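Local coordinates for putative glyoxalase superfamily protein (Ralstonia eutropha, PDB 3IUZ) that probably acts as an iron(II)-dependent dioxygenase of the 2-oxoadipate dioxygenase/decarboxylase family, forming 2-hydroxyglutarate, within the glyoxalase superfamily, at residues A[4-9]-A[46-51]; A[60-65]-A[278-283]; A[110-115]-A[137-142]; A[240-245]-A[304-309]. All coordinates share one frame; numbering follows the deposited sequence. Where two conformers were deposited one is given.

Contact 1 (A[4-9]-A[46-51]); sequences PNIATL and AQALNM
Residues 4-9 and 46-51 are two helical pieces that run in roughly the same direction. Their axes cross at -45° and come within 9.2 Å of each other. I6 and A48 mark the closest approach of the backbones, with CA of I6 5.6 Å from CA of A48. The small side chain of A48 allows this. Its CB lies 3.7 Å from CB of L9 and also touches CD1 of the same leucine.

I6 points at the second helix and divides its contacts between two branches. CG2 stands anti to the backbone N (CG1 at chi1 -75°) and meets the selenium of M51 at 3.7 Å. CD1, at the end of the other branch, lies 3.9 Å from CG of Q47. The side chains of I6 and M51 are about perpendicular. M51 is a selenomethionine; its chain turns at chi3, 85°, near the selenium that meets I6. Q47 joins with its aliphatic part, since CG is the atom that faces I6.

The contact is a helix-helix packing between the N-terminal helix 4-14 and the long helix 42-60. It is wholly apolar across the two segments, and all five touching residues are buried. Helix 190-200 adds a third wall: I197 touches both L9 and A48. On another side M51 also packs on L22 and L23 of helix 16-25. The N-terminal end of the first helix is tied by polar groups instead. ND2 of N5 hydrogen-bonds to the carboxylate of E44 and to the backbone O of G38.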
loop_
_atom_site.group_PDB
_atom_site.type_symbol
_atom_site.label_atom_id
_atom_site.label_comp_id
_atom_site.label_asym_id
_atom_site.label_seq_id
_atom_site.Cartn_x
_atom_site.Cartn_y
_atom_site.Cartn_z
ATOM N N PRO A 4 12.068 11.520 17.232
ATOM C CA PRO A 4 12.719 12.570 16.446
ATOM C C PRO A 4 13.239 12.077 15.091
ATOM O O PRO A 4 13.108 12.810 14.108
ATOM C CB PRO A 4 13.854 13.050 17.355
ATOM C CG PRO A 4 13.279 12.849 18.732
ATOM C CD PRO A 4 12.574 11.505 18.620
ATOM N N ASN A 5 13.833 10.894 15.031
ATOM C CA ASN A 5 14.337 10.421 13.739
ATOM C C ASN A 5 13.195 10.249 12.731
ATOM O O ASN A 5 13.300 10.741 11.622
ATOM C CB ASN A 5 15.149 9.153 13.851
ATOM C CG ASN A 5 16.609 9.444 14.122
ATOM O OD1 ASN A 5 16.987 10.597 14.385
ATOM N ND2 ASN A 5 17.432 8.415 14.064
ATOM N N ILE A 6 12.115 9.601 13.149
ATOM C CA ILE A 6 10.963 9.393 12.252
ATOM C C ILE A 6 10.351 10.761 11.882
ATOM O O ILE A 6 10.004 11.025 10.729
ATOM C CB ILE A 6 9.925 8.432 12.844
ATOM C CG1 ILE A 6 10.461 6.985 12.746
ATOM C CG2 ILE A 6 8.588 8.536 12.071
ATOM C CD1 ILE A 6 9.860 6.004 13.724
ATOM N N ALA A 7 10.280 11.658 12.845
ATOM C CA ALA A 7 9.700 12.963 12.590
ATOM C C ALA A 7 10.525 13.699 11.514
ATOM O O ALA A 7 9.975 14.361 10.627
ATOM C CB ALA A 7 9.594 13.778 13.904
ATOM N N THR A 8 11.835 13.639 11.622
ATOM C CA THR A 8 12.727 14.294 10.640
ATOM C C THR A 8 12.577 13.686 9.249
ATOM O O THR A 8 12.438 14.404 8.251
ATOM C CB THR A 8 14.179 14.193 11.063
ATOM O OG1 THR A 8 14.296 14.745 12.369
ATOM C CG2 THR A 8 15.154 14.991 10.082
ATOM N N LEU A 9 12.546 12.356 9.183
ATOM C CA LEU A 9 12.326 11.667 7.918
ATOM C C LEU A 9 10.985 12.083 7.275
ATOM O O LEU A 9 10.919 12.293 6.061
ATOM C CB LEU A 9 12.365 10.136 8.131
ATOM C CG LEU A 9 13.698 9.548 8.588
ATOM C CD1 LEU A 9 13.516 8.072 9.039
ATOM C CD2 LEU A 9 14.764 9.689 7.424
ATOM N N ALA A 46 11.811 2.313 7.363
ATOM C CA ALA A 46 10.662 1.539 6.901
ATOM C C ALA A 46 9.359 2.081 7.483
ATOM O O ALA A 46 8.347 2.208 6.766
ATOM C CB ALA A 46 10.826 0.060 7.236
ATOM N N GLN A 47 9.381 2.390 8.770
ATOM C CA GLN A 47 8.233 2.960 9.466
ATOM C C GLN A 47 7.875 4.352 8.893
ATOM O O GLN A 47 6.677 4.596 8.578
ATOM C CB GLN A 47 8.494 3.023 10.961
ATOM C CG GLN A 47 7.426 3.721 11.789
ATOM C CD GLN A 47 6.140 3.011 11.798
ATOM O OE1 GLN A 47 6.067 1.804 11.555
ATOM N NE2 GLN A 47 5.072 3.760 12.106
ATOM N N ALA A 48 8.892 5.196 8.661
ATOM C CA ALA A 48 8.642 6.541 8.076
ATOM C C ALA A 48 8.108 6.428 6.678
ATOM O O ALA A 48 7.104 7.124 6.369
ATOM C CB ALA A 48 9.820 7.438 8.119
ATOM N N LEU A 49 8.691 5.556 5.849
ATOM C CA LEU A 49 8.137 5.351 4.486
ATOM C C LEU A 49 6.635 4.996 4.570
ATOM O O LEU A 49 5.814 5.566 3.832
ATOM C CB LEU A 49 8.864 4.278 3.700
ATOM C CG LEU A 49 8.265 3.804 2.383
ATOM C CD1 LEU A 49 8.258 4.963 1.355
ATOM C CD2 LEU A 49 8.965 2.547 1.834
ATOM N N ASN A 50 6.307 4.047 5.453
ATOM C CA ASN A 50 4.949 3.587 5.597
ATOM C C ASN A 50 4.001 4.713 5.952
ATOM O O ASN A 50 2.898 4.744 5.453
ATOM C CB ASN A 50 4.820 2.494 6.657
ATOM C CG ASN A 50 5.353 1.163 6.172
ATOM O OD1 ASN A 50 5.702 1.052 4.999
ATOM N ND2 ASN A 50 5.504 0.167 7.098
HETATM N N MSE A 51 4.449 5.598 6.833
HETATM C CA MSE A 51 3.649 6.687 7.258
HETATM C C MSE A 51 3.421 7.695 6.105
HETATM O O MSE A 51 2.351 8.305 6.028
HETATM C CB MSE A 51 4.294 7.339 8.499
HETATM C CG MSE A 51 4.231 6.421 9.802
HETATM SE SE MSE A 51 5.200 7.178 11.217
HETATM C CE MSE A 51 3.871 8.372 11.972
#

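Contact 2 (A[60-65]-A[278-283]); sequences RVPTGR and RADTVR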
loop_
_atom_site.group_PDB
_atom_site.type_symbol
_atom_site.label_atom_id
_atom_site.label_comp_id
_atom_site.label_asym_id
_atom_site.label_seq_id
_atom_site.Cartn_x
_atom_site.Cartn_y
_atom_site.Cartn_z
ATOM N N ARG A 60 -6.222 10.508 -1.015
ATOM C CA ARG A 60 -7.140 10.095 -2.079
ATOM C C ARG A 60 -8.249 9.127 -1.649
ATOM O O ARG A 60 -8.962 8.548 -2.504
ATOM C CB ARG A 60 -6.369 9.504 -3.236
ATOM C CG ARG A 60 -5.758 8.175 -2.963
ATOM C CD ARG A 60 -4.962 7.749 -4.177
ATOM N NE ARG A 60 -4.485 6.397 -3.950
ATOM C CZ ARG A 60 -3.443 6.127 -3.183
ATOM N NH1 ARG A 60 -2.760 7.139 -2.621
ATOM N NH2 ARG A 60 -3.075 4.859 -2.973
ATOM N N VAL A 61 -8.390 8.974 -0.335
ATOM C CA VAL A 61 -9.439 8.150 0.265
ATOM C C VAL A 61 -10.172 9.031 1.299
ATOM O O VAL A 61 -9.910 8.981 2.486
ATOM C CB VAL A 61 -8.865 6.898 0.864
ATOM C CG1 VAL A 61 -10.034 5.978 1.446
ATOM C CG2 VAL A 61 -8.043 6.137 -0.169
ATOM N N PRO A 62 -11.081 9.915 0.809
ATOM C CA PRO A 62 -11.763 10.859 1.642
ATOM C C PRO A 62 -12.549 10.253 2.815
ATOM O O PRO A 62 -12.625 10.856 3.844
ATOM C CB PRO A 62 -12.655 11.626 0.657
ATOM C CG PRO A 62 -12.622 10.897 -0.580
ATOM C CD PRO A 62 -11.360 10.144 -0.617
ATOM N N THR A 63 -13.063 9.042 2.695
ATOM C CA THR A 63 -13.755 8.418 3.821
ATOM C C THR A 63 -12.766 8.079 4.934
ATOM O O THR A 63 -13.079 8.209 6.128
ATOM C CB THR A 63 -14.571 7.164 3.340
ATOM O OG1 THR A 63 -15.429 7.546 2.228
ATOM C CG2 THR A 63 -15.415 6.651 4.424
ATOM N N GLY A 64 -11.548 7.683 4.542
ATOM C CA GLY A 64 -10.461 7.516 5.478
ATOM C C GLY A 64 -10.071 8.796 6.164
ATOM O O GLY A 64 -9.869 8.826 7.344
ATOM N N ARG A 65 -9.952 9.870 5.390
ATOM C CA ARG A 65 -9.637 11.171 5.938
ATOM C C ARG A 65 -10.675 11.611 6.972
ATOM O O ARG A 65 -10.296 12.137 8.035
ATOM C CB ARG A 65 -9.510 12.163 4.785
ATOM C CG ARG A 65 -8.767 13.459 5.104
ATOM C CD ARG A 65 -8.237 14.084 3.809
ATOM N NE ARG A 65 -9.311 14.494 2.879
ATOM C CZ ARG A 65 -9.529 14.022 1.632
ATOM N NH1 ARG A 65 -8.766 13.065 1.053
ATOM N NH2 ARG A 65 -10.548 14.519 0.928
ATOM N N ARG A 278 -16.424 1.289 2.071
ATOM C CA ARG A 278 -16.395 1.102 0.622
ATOM C C ARG A 278 -15.369 2.070 0.025
ATOM O O ARG A 278 -15.026 3.106 0.622
ATOM C CB ARG A 278 -17.796 1.294 0.004
ATOM C CG ARG A 278 -18.758 0.134 0.287
ATOM C CD ARG A 278 -20.228 0.525 0.318
ATOM N NE ARG A 278 -21.115 -0.595 0.699
ATOM C CZ ARG A 278 -22.016 -0.572 1.693
ATOM N NH1 ARG A 278 -22.225 0.521 2.431
ATOM N NH2 ARG A 278 -22.754 -1.637 1.929
ATOM N N ALA A 279 -14.895 1.721 -1.156
ATOM C CA ALA A 279 -13.914 2.510 -1.860
ATOM C C ALA A 279 -14.526 3.795 -2.378
ATOM O O ALA A 279 -15.633 3.829 -2.895
ATOM C CB ALA A 279 -13.264 1.704 -3.038
ATOM N N ASP A 280 -13.771 4.854 -2.248
ATOM C CA ASP A 280 -14.159 6.140 -2.762
ATOM C C ASP A 280 -13.928 6.177 -4.273
ATOM O O ASP A 280 -12.900 5.717 -4.740
ATOM C CB ASP A 280 -13.289 7.188 -2.037
ATOM C CG ASP A 280 -13.686 7.335 -0.574
ATOM O OD1 ASP A 280 -14.893 7.630 -0.319
ATOM O OD2 ASP A 280 -12.830 7.148 0.307
ATOM N N THR A 281 -14.875 6.744 -5.028
ATOM C CA THR A 281 -14.780 6.833 -6.449
ATOM C C THR A 281 -13.766 7.890 -6.854
ATOM O O THR A 281 -13.673 8.899 -6.202
ATOM C CB THR A 281 -16.173 7.180 -6.989
ATOM O OG1 THR A 281 -17.062 6.131 -6.576
ATOM C CG2 THR A 281 -16.203 7.291 -8.471
ATOM N N VAL A 282 -13.023 7.660 -7.933
ATOM C CA VAL A 282 -11.999 8.609 -8.389
ATOM C C VAL A 282 -12.185 8.883 -9.857
ATOM O O VAL A 282 -12.722 8.066 -10.575
ATOM C CB VAL A 282 -10.541 8.074 -8.125
ATOM C CG1 VAL A 282 -10.256 8.013 -6.655
ATOM C CG2 VAL A 282 -10.341 6.678 -8.741
ATOM N N ARG A 283 -11.706 10.030 -10.298
ATOM C CA ARG A 283 -11.840 10.437 -11.682
ATOM C C ARG A 283 -10.512 10.091 -12.379
ATOM O O ARG A 283 -9.429 10.432 -11.891
ATOM C CB ARG A 283 -12.135 11.930 -11.708
ATOM C CG ARG A 283 -12.531 12.495 -13.001
ATOM C CD ARG A 283 -14.001 12.440 -13.228
ATOM N NE ARG A 283 -14.356 13.090 -14.485
ATOM C CZ ARG A 283 -15.404 12.769 -15.245
ATOM N NH1 ARG A 283 -16.238 11.779 -14.907
ATOM N NH2 ARG A 283 -15.612 13.442 -16.371
#
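The first turn of helix 62-73 is tied here to the loop that leads into strand 281-287. V61 holds the N-cap position of the helix. The carboxylate of D280 comes from the other segment and grips T63 at two points. T63 N gives its hydrogen to OD2 of D280 over 3.1 Å, and the bond is nearly straight at 167°. The donor meets OD2 on the syn side but 35° out of the carboxylate plane. OG1 of T63 donates to OD1 of D280 at 2.6 Å, using the syn lone pair of that oxygen. Each carboxylate oxygen therefore has its own donor on the same residue, which fixes the rotation of the group.

T63 can offer both donors because OG1 sits beside its backbone N, with chi1 at -53°. CG1 of V61 lies 3.2 Å from OD2 of D280, and CD of P62 is 3.5 Å from that same oxygen. V282 packs loosely, its CG1 4.4 Å from the backbone O of R60. The guanidinium of R60 is held through NH2 by the backbone O of F236.

A negative carboxylate beside the amide of T63 in the first turn would probably be stabilised by the helix dipole. The arrangement is a side-chain carboxylate bound by a backbone N and a threonine hydroxyl in a helix's first turn, joining helix 62-73 to the loop before strand 281-287.

Contact 3 (A[110-115]-A[137-142]); sequences LGYRLN and EGIAQF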
loop_
_atom_site.group_PDB
_atom_site.type_symbol
_atom_site.label_atom_id
_atom_site.label_comp_id
_atom_site.label_asym_id
_atom_site.label_seq_id
_atom_site.Cartn_x
_atom_site.Cartn_y
_atom_site.Cartn_z
ATOM N N LEU A 110 14.862 -3.101 2.592
ATOM C CA LEU A 110 14.309 -2.346 3.729
ATOM C C LEU A 110 14.220 -3.138 5.039
ATOM O O LEU A 110 14.087 -2.535 6.095
ATOM C CB LEU A 110 12.934 -1.811 3.441
ATOM C CG LEU A 110 12.871 -0.602 2.494
ATOM C CD1 LEU A 110 11.364 -0.268 2.152
ATOM C CD2 LEU A 110 13.637 0.659 2.989
ATOM N N GLY A 111 14.266 -4.469 4.952
ATOM C CA GLY A 111 14.229 -5.316 6.133
ATOM C C GLY A 111 13.001 -6.218 6.238
ATOM O O GLY A 111 12.816 -6.860 7.249
ATOM N N TYR A 112 12.130 -6.242 5.224
ATOM C CA TYR A 112 10.976 -7.140 5.234
ATOM C C TYR A 112 11.352 -8.584 4.815
ATOM O O TYR A 112 12.291 -8.815 4.050
ATOM C CB TYR A 112 9.841 -6.635 4.317
ATOM C CG TYR A 112 9.207 -5.365 4.827
ATOM C CD1 TYR A 112 9.754 -4.129 4.514
ATOM C CD2 TYR A 112 8.044 -5.400 5.613
ATOM C CE1 TYR A 112 9.169 -2.951 4.970
ATOM C CE2 TYR A 112 7.484 -4.245 6.100
ATOM C CZ TYR A 112 8.040 -3.024 5.769
ATOM O OH TYR A 112 7.485 -1.862 6.239
ATOM N N ARG A 113 10.537 -9.533 5.303
ATOM C CA ARG A 113 10.609 -10.928 4.950
ATOM C C ARG A 113 9.226 -11.414 4.637
ATOM O O ARG A 113 8.257 -10.976 5.242
ATOM C CB ARG A 113 11.094 -11.756 6.128
ATOM C CG ARG A 113 12.501 -11.428 6.540
ATOM C CD ARG A 113 12.854 -12.206 7.802
ATOM N NE ARG A 113 14.232 -11.942 8.185
ATOM C CZ ARG A 113 14.706 -12.053 9.429
ATOM N NH1 ARG A 113 13.903 -12.399 10.436
ATOM N NH2 ARG A 113 15.997 -11.797 9.674
ATOM N N LEU A 114 9.133 -12.353 3.711
ATOM C CA LEU A 114 7.883 -13.034 3.417
ATOM C C LEU A 114 7.312 -13.594 4.697
ATOM O O LEU A 114 8.010 -14.270 5.458
ATOM C CB LEU A 114 8.125 -14.162 2.405
ATOM C CG LEU A 114 6.909 -14.966 1.987
ATOM C CD1 LEU A 114 5.949 -14.097 1.160
ATOM C CD2 LEU A 114 7.422 -16.228 1.259
ATOM N N ASN A 115 6.054 -13.294 4.962
ATOM C CA ASN A 115 5.413 -13.805 6.165
ATOM C C ASN A 115 4.197 -14.715 5.909
ATOM O O ASN A 115 3.650 -15.243 6.847
ATOM C CB ASN A 115 5.021 -12.631 7.055
ATOM C CG ASN A 115 4.790 -13.024 8.494
ATOM O OD1 ASN A 115 5.607 -13.703 9.079
ATOM N ND2 ASN A 115 3.694 -12.536 9.088
ATOM N N GLU A 137 5.407 -7.150 14.445
ATOM C CA GLU A 137 4.092 -6.796 14.960
ATOM C C GLU A 137 3.812 -5.313 15.009
ATOM O O GLU A 137 2.648 -4.918 15.049
ATOM C CB GLU A 137 3.877 -7.361 16.355
ATOM C CG GLU A 137 4.000 -8.844 16.386
ATOM C CD GLU A 137 3.822 -9.412 17.788
ATOM O OE1 GLU A 137 3.545 -8.642 18.743
ATOM O OE2 GLU A 137 3.935 -10.639 17.926
ATOM N N GLY A 138 4.844 -4.477 14.950
ATOM C CA GLY A 138 4.645 -3.039 15.087
ATOM C C GLY A 138 4.700 -2.243 13.802
ATOM O O GLY A 138 3.925 -1.309 13.622
ATOM N N ILE A 139 5.656 -2.555 12.923
ATOM C CA ILE A 139 5.774 -1.880 11.639
ATOM C C ILE A 139 4.696 -2.470 10.743
ATOM O O ILE A 139 4.462 -3.681 10.780
ATOM C CB ILE A 139 7.188 -2.089 11.044
ATOM C CG1 ILE A 139 8.201 -1.219 11.819
ATOM C CG2 ILE A 139 7.199 -1.767 9.567
ATOM C CD1 ILE A 139 9.669 -1.527 11.451
ATOM N N ALA A 140 4.004 -1.660 9.955
ATOM C CA ALA A 140 2.957 -2.180 9.078
ATOM C C ALA A 140 3.501 -3.236 8.161
ATOM O O ALA A 140 4.635 -3.104 7.674
ATOM C CB ALA A 140 2.367 -1.063 8.200
ATOM N N GLN A 141 2.680 -4.245 7.875
ATOM C CA GLN A 141 3.016 -5.238 6.884
ATOM C C GLN A 141 2.685 -4.686 5.509
ATOM O O GLN A 141 1.926 -3.712 5.396
ATOM C CB GLN A 141 2.272 -6.527 7.096
ATOM C CG GLN A 141 2.702 -7.305 8.295
ATOM C CD GLN A 141 1.975 -8.634 8.366
ATOM O OE1 GLN A 141 2.389 -9.632 7.755
ATOM N NE2 GLN A 141 0.854 -8.650 9.081
ATOM N N PHE A 142 3.259 -5.309 4.480
ATOM C CA PHE A 142 2.863 -5.085 3.099
ATOM C C PHE A 142 2.174 -6.335 2.622
ATOM O O PHE A 142 2.690 -7.477 2.807
ATOM C CB PHE A 142 4.056 -4.818 2.207
ATOM C CG PHE A 142 4.549 -3.409 2.260
ATOM C CD1 PHE A 142 5.342 -2.967 3.305
ATOM C CD2 PHE A 142 4.160 -2.500 1.287
ATOM C CE1 PHE A 142 5.771 -1.638 3.364
ATOM C CE2 PHE A 142 4.578 -1.186 1.327
ATOM C CZ PHE A 142 5.375 -0.733 2.343
HETATM O O HOH W 1 1.302 -12.377 7.442
#
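Residues 112-115 and 139-142 run 69° apart and meet through side chains, with CA of Y112 still 8.3 Å from CA of Q141. The side chain of Y112 reaches across to I139, A140 and F142. F142 turns its edge to one face of the tyrosine ring, a T-shaped pair with planes at 88° and centroids 5.2 Å apart. CE1 of F142 comes within 3.6 Å of CZ of Y112. At the edge of the tyrosine ring, near its plane, lies the backbone O of A140. CG2 of I139 stands anti to its backbone N (CG1 at chi1 -74°), which puts this methyl 3.3 Å from OH of Y112. That hydroxyl is hydrogen-bonded to ND2 of N50, on helix 42-60.

Both segments belong to one mixed sheet. Strand 125-132 lies between strands 112-120 and 141-147 and pairs antiparallel with each, so the contact spans across it.

At the other end N115 and Q141 bring their amides together with the planes steeply inclined. ND2 of N115 donates a weak bond to OE1 of Q141 at 3.5 Å. A water also bridges the two amides: it accepts from ND2 of N115 at 2.9 Å and donates to OE1 of Q141 at 3.0 Å. NE2 of Q141 is bound by the backbone O of L323.

Contact 4 (A[240-245]-A[304-309]); sequences TDRVDD and EFITRD
T240, I306 and R242 lose the most surface in this contact, and all three lie on one face of a parallel strand pair. OG1 of T240 donates to OE1 of E304 at 2.7 Å, reaching it from above the carboxylate plane. The two side chains point the same way. OE1 of E304 also accepts from NE2 of Q274.

CG2 of T240 is pressed on CG2 of I306 at 3.4 Å, tighter than usual for two carbons. With chi1 at -169°, I306 places CG2 between its own backbone N and carbonyl carbon, and this branch also packs on CA of R242. CD1 of I306 lies over one face of the R308 guanidinium, toward its rim. R242 turns its guanidinium across that of R308, with planes at 89° and NE of R242 3.8 Å from CD of R308. Both arginines form salt bridges with OD1 of D81, so the acid probably offsets their shared charge. NH1 of R308 hydrogen-bonds to the backbone O of D322.

On the face of D241 and F305, the ring of F305 is touched at CD1 by CG1 of V243, 3.9 Å away. OD2 of D241 bonds to the hydroxyl of Y303.

The backbones are joined by D241 N to E304 O (2.8 Å), I306 N to D241 O (2.9 Å) and V243 N to I306 O (2.8 Å). Beyond them OG1 of T307 donates to V243 O at 2.7 Å, from above the carbonyl plane. Water bridges V243 O to R308 N. This alternation is the ladder of neighbouring parallel strands in a mixed beta sheet.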
loop_
_atom_site.group_PDB
_atom_site.type_symbol
_atom_site.label_atom_id
_atom_site.label_comp_id
_atom_site.label_asym_id
_atom_site.label_seq_id
_atom_site.Cartn_x
_atom_site.Cartn_y
_atom_site.Cartn_z
ATOM N N THR A 240 -4.989 -0.293 6.209
ATOM C CA THR A 240 -5.723 -0.949 7.278
ATOM C C THR A 240 -5.255 -0.510 8.637
ATOM O O THR A 240 -4.042 -0.366 8.888
ATOM C CB THR A 240 -5.601 -2.469 7.136
ATOM O OG1 THR A 240 -6.073 -2.834 5.842
ATOM C CG2 THR A 240 -6.399 -3.267 8.218
ATOM N N ASP A 241 -6.216 -0.346 9.535
ATOM C CA ASP A 241 -6.003 0.302 10.834
ATOM C C ASP A 241 -6.353 -0.778 11.833
ATOM O O ASP A 241 -7.452 -1.347 11.771
ATOM C CB ASP A 241 -6.934 1.524 10.917
ATOM C CG ASP A 241 -6.866 2.294 12.222
ATOM O OD1 ASP A 241 -6.178 1.883 13.192
ATOM O OD2 ASP A 241 -7.531 3.374 12.270
ATOM N N ARG A 242 -5.409 -1.069 12.729
ATOM C CA ARG A 242 -5.577 -2.137 13.706
ATOM C C ARG A 242 -6.274 -1.590 14.953
ATOM O O ARG A 242 -5.710 -0.730 15.664
ATOM C CB ARG A 242 -4.233 -2.772 14.090
ATOM C CG ARG A 242 -4.400 -3.981 14.997
ATOM C CD ARG A 242 -3.024 -4.487 15.516
ATOM N NE ARG A 242 -2.102 -4.752 14.399
ATOM C CZ ARG A 242 -0.811 -4.985 14.521
ATOM N NH1 ARG A 242 -0.239 -4.921 15.720
ATOM N NH2 ARG A 242 -0.074 -5.273 13.445
ATOM N N VAL A 243 -7.488 -2.075 15.206
ATOM C CA VAL A 243 -8.349 -1.562 16.274
ATOM C C VAL A 243 -8.713 -2.679 17.221
ATOM O O VAL A 243 -8.570 -3.882 16.903
ATOM C CB VAL A 243 -9.639 -0.857 15.716
ATOM C CG1 VAL A 243 -9.252 0.362 14.833
ATOM C CG2 VAL A 243 -10.522 -1.846 14.887
ATOM N N ASP A 244 -9.183 -2.289 18.414
ATOM C CA ASP A 244 -9.535 -3.259 19.451
ATOM C C ASP A 244 -10.738 -4.074 19.089
ATOM O O ASP A 244 -10.832 -5.231 19.501
ATOM C CB ASP A 244 -9.892 -2.571 20.770
ATOM C CG ASP A 244 -8.696 -1.924 21.456
ATOM O OD1 ASP A 244 -7.531 -2.352 21.233
ATOM O OD2 ASP A 244 -8.954 -0.983 22.243
ATOM N N ASP A 245 -11.694 -3.478 18.377
ATOM C CA ASP A 245 -12.962 -4.137 18.121
ATOM C C ASP A 245 -13.644 -3.672 16.852
ATOM O O ASP A 245 -14.334 -2.653 16.843
ATOM C CB ASP A 245 -13.937 -3.941 19.316
ATOM C CG ASP A 245 -15.354 -4.499 19.039
ATOM O OD1 ASP A 245 -15.561 -5.425 18.231
ATOM O OD2 ASP A 245 -16.294 -3.972 19.632
ATOM N N GLU A 304 -9.597 0.394 5.728
ATOM C CA GLU A 304 -10.044 -0.845 6.302
ATOM C C GLU A 304 -9.628 -0.946 7.771
ATOM O O GLU A 304 -8.639 -0.352 8.195
ATOM C CB GLU A 304 -9.429 -2.018 5.508
ATOM C CG GLU A 304 -9.697 -3.444 6.080
ATOM C CD GLU A 304 -9.042 -4.509 5.221
ATOM O OE1 GLU A 304 -7.841 -4.801 5.407
ATOM O OE2 GLU A 304 -9.733 -5.004 4.322
ATOM N N PHE A 305 -10.401 -1.704 8.521
ATOM C CA PHE A 305 -10.153 -1.952 9.923
ATOM C C PHE A 305 -9.894 -3.438 10.150
ATOM O O PHE A 305 -10.492 -4.299 9.496
ATOM C CB PHE A 305 -11.360 -1.566 10.763
ATOM C CG PHE A 305 -11.709 -0.132 10.680
ATOM C CD1 PHE A 305 -10.973 0.815 11.339
ATOM C CD2 PHE A 305 -12.764 0.286 9.904
ATOM C CE1 PHE A 305 -11.282 2.166 11.256
ATOM C CE2 PHE A 305 -13.074 1.655 9.851
ATOM C CZ PHE A 305 -12.316 2.567 10.529
ATOM N N ILE A 306 -9.040 -3.727 11.136
ATOM C CA ILE A 306 -8.699 -5.107 11.435
ATOM C C ILE A 306 -8.532 -5.232 12.938
ATOM O O ILE A 306 -8.040 -4.314 13.586
ATOM C CB ILE A 306 -7.395 -5.525 10.733
ATOM C CG1 ILE A 306 -7.166 -7.051 10.831
ATOM C CG2 ILE A 306 -6.196 -4.730 11.266
ATOM C CD1 ILE A 306 -6.183 -7.556 9.680
ATOM N N THR A 307 -8.990 -6.357 13.477
ATOM C CA THR A 307 -8.664 -6.758 14.838
ATOM C C THR A 307 -7.869 -8.089 14.779
ATOM O O THR A 307 -8.233 -9.021 14.035
ATOM C CB THR A 307 -9.938 -6.881 15.730
ATOM O OG1 THR A 307 -10.448 -5.577 16.020
ATOM C CG2 THR A 307 -9.630 -7.581 17.053
ATOM N N ARG A 308 -6.777 -8.158 15.518
ATOM C CA ARG A 308 -5.915 -9.342 15.503
ATOM C C ARG A 308 -5.810 -9.807 16.946
ATOM O O ARG A 308 -5.268 -9.095 17.793
ATOM C CB ARG A 308 -4.523 -9.033 14.981
ATOM C CG ARG A 308 -4.450 -8.650 13.566
ATOM C CD ARG A 308 -2.988 -8.308 13.224
ATOM N NE ARG A 308 -2.825 -7.982 11.814
ATOM C CZ ARG A 308 -2.948 -8.839 10.814
ATOM N NH1 ARG A 308 -3.188 -10.146 11.012
ATOM N NH2 ARG A 308 -2.763 -8.387 9.587
ATOM N N ASP A 309 -6.318 -10.997 17.207
ATOM C CA ASP A 309 -6.215 -11.573 18.519
ATOM C C ASP A 309 -4.751 -11.863 18.847
ATOM O O ASP A 309 -3.945 -12.180 17.958
ATOM C CB ASP A 309 -6.994 -12.881 18.580
ATOM C CG ASP A 309 -8.478 -12.681 18.749
ATOM O OD1 ASP A 309 -8.958 -11.524 18.771
ATOM O OD2 ASP A 309 -9.156 -13.733 18.844
HETATM O O HOH W 2 -6.482 -5.911 17.189
#

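Contacts 2, 3 and 4 all reach the same mixed sheet, while contact 1 joins helices. Contact 1 still meets contact 3 directly: N50 packs on F142, with OD1 of N50 3.1 Å from CE1 of F142. Contact 3 also touches contact 4, where NH1 of R242 is 3.0 Å from O of E137. Contacts 1 and 4 do not touch, with nearest atoms about 9 Å apart. Contact 2 lies across the chain's centre from contact 3, their centres about 25 Å apart. Its strand 281-287 neighbours strand 293-306, which carries part of contact 4. None of the four contacts includes a bound iron.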